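Local coordinates for activated BY transcription factor SSRB (Salmonella enterica, PDB 2WNW), which belongs to glycosyl hydrolase family 30 and pairs a TIM-barrel domain with a beta-sandwich domain, at residues A[294-299]-A[346-351]. Numbering follows the deposited sequence.
Sequences EGCVPM and NLCEAP
Cys296 and Cys348 meet where two loops of the TIM barrel come together, one running on from the carboxyl end of barrel strand 289-294 and the other leading into strand 352-355. Their sulfurs approach to 3.7 Å, SG to SG, far too long for a disulfide, so the pair packs as two small, polarisable thiols. Cys296 turns its SG in between its own N and C (chi1 71°), and this brings the sulfur up to Cys348. Beside the cysteines the backbones are joined directly: Glu349 N donates to Val297 O at 2.9 Å, with an N-H...O angle of 161°. A water bridges the same two residues, accepting from Val297 N and donating to Glu349 O, each at 2.9 Å. Val297 and Glu349 run side by side, CG2 of the valine 3.5 Å from OE1 of the glutamate, while Val297 also packs on helix 305-322. Flexible Met299, bent at chi2 and chi3, crosses Glu349 at about a right angle and sets its SD 3.7 Å from Glu349 CA. The extended glutamate chain can thus offer methylenes to the thioether and still carry its carboxylate to His309, which gives OE1 a weak hydrogen bond. The direct bond and the water together satisfy backbone N and O of both Val297 and Glu349, next to contacts of sulfur and methylene.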
ATOM      1  N   GLU A 294      17.085  -2.956  11.411  1.00 15.55           N
ATOM      2  CA  GLU A 294      18.358  -3.124  10.725  1.00 15.43           C
ATOM      3  C   GLU A 294      18.253  -3.330   9.223  1.00 15.73           C
ATOM      4  O   GLU A 294      17.375  -4.035   8.733  1.00 16.55           O
ATOM      5  CB  GLU A 294      19.130  -4.304  11.320  1.00 14.63           C
ATOM      6  CG  GLU A 294      20.559  -4.406  10.808  1.00 15.40           C
ATOM      7  CD  GLU A 294      21.114  -5.812  10.899  1.00 18.72           C
ATOM      8  OE1 GLU A 294      21.136  -6.377  12.013  1.00 18.00           O
ATOM      9  OE2 GLU A 294      21.530  -6.348   9.850  1.00 19.46           O
ATOM     10  N   GLY A 295      19.182  -2.712   8.505  1.00 16.40           N
ATOM     11  CA  GLY A 295      19.234  -2.839   7.066  1.00 14.82           C
ATOM     12  C   GLY A 295      20.527  -2.212   6.582  1.00 14.85           C
ATOM     13  O   GLY A 295      21.072  -1.318   7.236  1.00 14.05           O
ATOM     14  N   CYS A 296      21.035  -2.700   5.455  1.00 13.32           N
ATOM     15  CA  CYS A 296      22.253  -2.162   4.861  1.00 14.07           C
ATOM     16  C   CYS A 296      22.345  -2.670   3.429  1.00 14.90           C
ATOM     17  O   CYS A 296      21.552  -3.519   3.007  1.00 13.42           O
ATOM     18  CB  CYS A 296      23.500  -2.600   5.649  1.00 13.37           C
ATOM     19  SG  CYS A 296      23.951  -4.358   5.495  1.00 17.71           S
ATOM     20  N   VAL A 297      23.305  -2.137   2.683  1.00 14.86           N
ATOM     21  CA  VAL A 297      23.524  -2.543   1.304  1.00 16.11           C
ATOM     22  C   VAL A 297      24.982  -2.970   1.187  1.00 17.26           C
ATOM     23  O   VAL A 297      25.828  -2.530   1.964  1.00 16.42           O
ATOM     24  CB  VAL A 297      23.247  -1.380   0.312  1.00 15.61           C
ATOM     25  CG1 VAL A 297      21.768  -0.993   0.362  1.00 16.35           C
ATOM     26  CG2 VAL A 297      24.117  -0.178   0.652  1.00 14.74           C
ATOM     27  N   PRO A 298      25.295  -3.840   0.221  1.00 18.99           N
ATOM     28  CA  PRO A 298      26.678  -4.295   0.051  1.00 20.24           C
ATOM     29  C   PRO A 298      27.565  -3.258  -0.628  1.00 21.24           C
ATOM     30  O   PRO A 298      27.076  -2.253  -1.154  1.00 19.79           O
ATOM     31  CB  PRO A 298      26.516  -5.550  -0.799  1.00 20.96           C
ATOM     32  CG  PRO A 298      25.358  -5.185  -1.684  1.00 22.84           C
ATOM     33  CD  PRO A 298      24.388  -4.544  -0.705  1.00 19.34           C
ATOM     34  N   MET A 299      28.874  -3.500  -0.599  1.00 20.85           N
ATOM     35  CA  MET A 299      29.820  -2.609  -1.254  1.00 20.72           C
ATOM     36  C   MET A 299      29.762  -2.984  -2.730  1.00 21.98           C
ATOM     37  O   MET A 299      29.891  -4.154  -3.082  1.00 19.54           O
ATOM     38  CB  MET A 299      31.240  -2.829  -0.722  1.00 22.40           C
ATOM     39  CG  MET A 299      31.495  -2.267   0.665  1.00 22.43           C
ATOM     40  SD  MET A 299      31.408  -0.474   0.702  1.00 25.24           S
ATOM     41  CE  MET A 299      32.940  -0.031  -0.164  1.00 22.77           C
ATOM     42  N   ASN A 346      32.147 -10.307   5.789  1.00 22.09           N
ATOM     43  CA  ASN A 346      30.858  -9.835   5.291  1.00 22.05           C
ATOM     44  C   ASN A 346      30.862  -8.308   5.201  1.00 22.59           C
ATOM     45  O   ASN A 346      30.133  -7.630   5.931  1.00 22.61           O
ATOM     46  CB  ASN A 346      29.738 -10.311   6.223  1.00 21.81           C
ATOM     47  CG  ASN A 346      28.370  -9.847   5.772  1.00 24.56           C
ATOM     48  OD1 ASN A 346      28.048  -9.905   4.588  1.00 22.22           O
ATOM     49  ND2 ASN A 346      27.550  -9.390   6.718  1.00 21.78           N
ATOM     50  N   LEU A 347      31.687  -7.777   4.300  1.00 20.76           N
ATOM     51  CA  LEU A 347      31.821  -6.333   4.110  1.00 19.47           C
ATOM     52  C   LEU A 347      30.541  -5.696   3.571  1.00 19.78           C
ATOM     53  O   LEU A 347      29.891  -6.245   2.682  1.00 19.06           O
ATOM     54  CB  LEU A 347      32.985  -6.046   3.155  1.00 21.09           C
ATOM     55  CG  LEU A 347      34.332  -6.678   3.538  1.00 20.82           C
ATOM     56  CD1 LEU A 347      35.362  -6.402   2.451  1.00 22.50           C
ATOM     57  CD2 LEU A 347      34.801  -6.123   4.875  1.00 22.07           C
ATOM     58  N   CYS A 348      30.194  -4.529   4.108  1.00 17.55           N
ATOM     59  CA  CYS A 348      28.988  -3.811   3.699  1.00 18.11           C
ATOM     60  C   CYS A 348      29.247  -2.314   3.652  1.00 17.56           C
ATOM     61  O   CYS A 348      30.217  -1.822   4.219  1.00 16.78           O
ATOM     62  CB  CYS A 348      27.845  -4.051   4.696  1.00 18.25           C
ATOM     63  SG  CYS A 348      27.313  -5.764   4.931  1.00 21.68           S
ATOM     64  N   GLU A 349      28.370  -1.584   2.975  1.00 17.52           N
ATOM     65  CA  GLU A 349      28.511  -0.135   2.926  1.00 18.52           C
ATOM     66  C   GLU A 349      27.846   0.433   4.184  1.00 17.13           C
ATOM     67  O   GLU A 349      26.995  -0.220   4.790  1.00 17.60           O
ATOM     68  CB  GLU A 349      27.813   0.424   1.682  1.00 18.65           C
ATOM     69  CG  GLU A 349      28.086   1.895   1.424  1.00 20.23           C
ATOM     70  CD  GLU A 349      27.275   2.442   0.263  1.00 21.56           C
ATOM     71  OE1 GLU A 349      26.072   2.720   0.449  1.00 22.73           O
ATOM     72  OE2 GLU A 349      27.845   2.583  -0.842  1.00 24.16           O
ATOM     73  N   ALA A 350      28.264   1.630   4.586  1.00 17.96           N
ATOM     74  CA  ALA A 350      27.677   2.330   5.728  1.00 16.73           C
ATOM     75  C   ALA A 350      27.488   3.747   5.193  1.00 17.32           C
ATOM     76  O   ALA A 350      28.262   4.194   4.340  1.00 18.42           O
ATOM     77  CB  ALA A 350      28.629   2.325   6.930  1.00 18.26           C
ATOM     78  N   PRO A 351      26.458   4.469   5.663  1.00 16.32           N
ATOM     79  CA  PRO A 351      26.235   5.833   5.166  1.00 17.14           C
ATOM     80  C   PRO A 351      27.467   6.724   5.225  1.00 18.86           C
ATOM     81  O   PRO A 351      27.625   7.629   4.406  1.00 19.72           O
ATOM     82  CB  PRO A 351      25.086   6.334   6.038  1.00 15.29           C
ATOM     83  CG  PRO A 351      24.291   5.070   6.262  1.00 15.74           C
ATOM     84  CD  PRO A 351      25.387   4.068   6.592  1.00 14.92           C
TER
HETATM   85  O   HOH W   1      24.278   0.300   4.000  1.00 17.08           O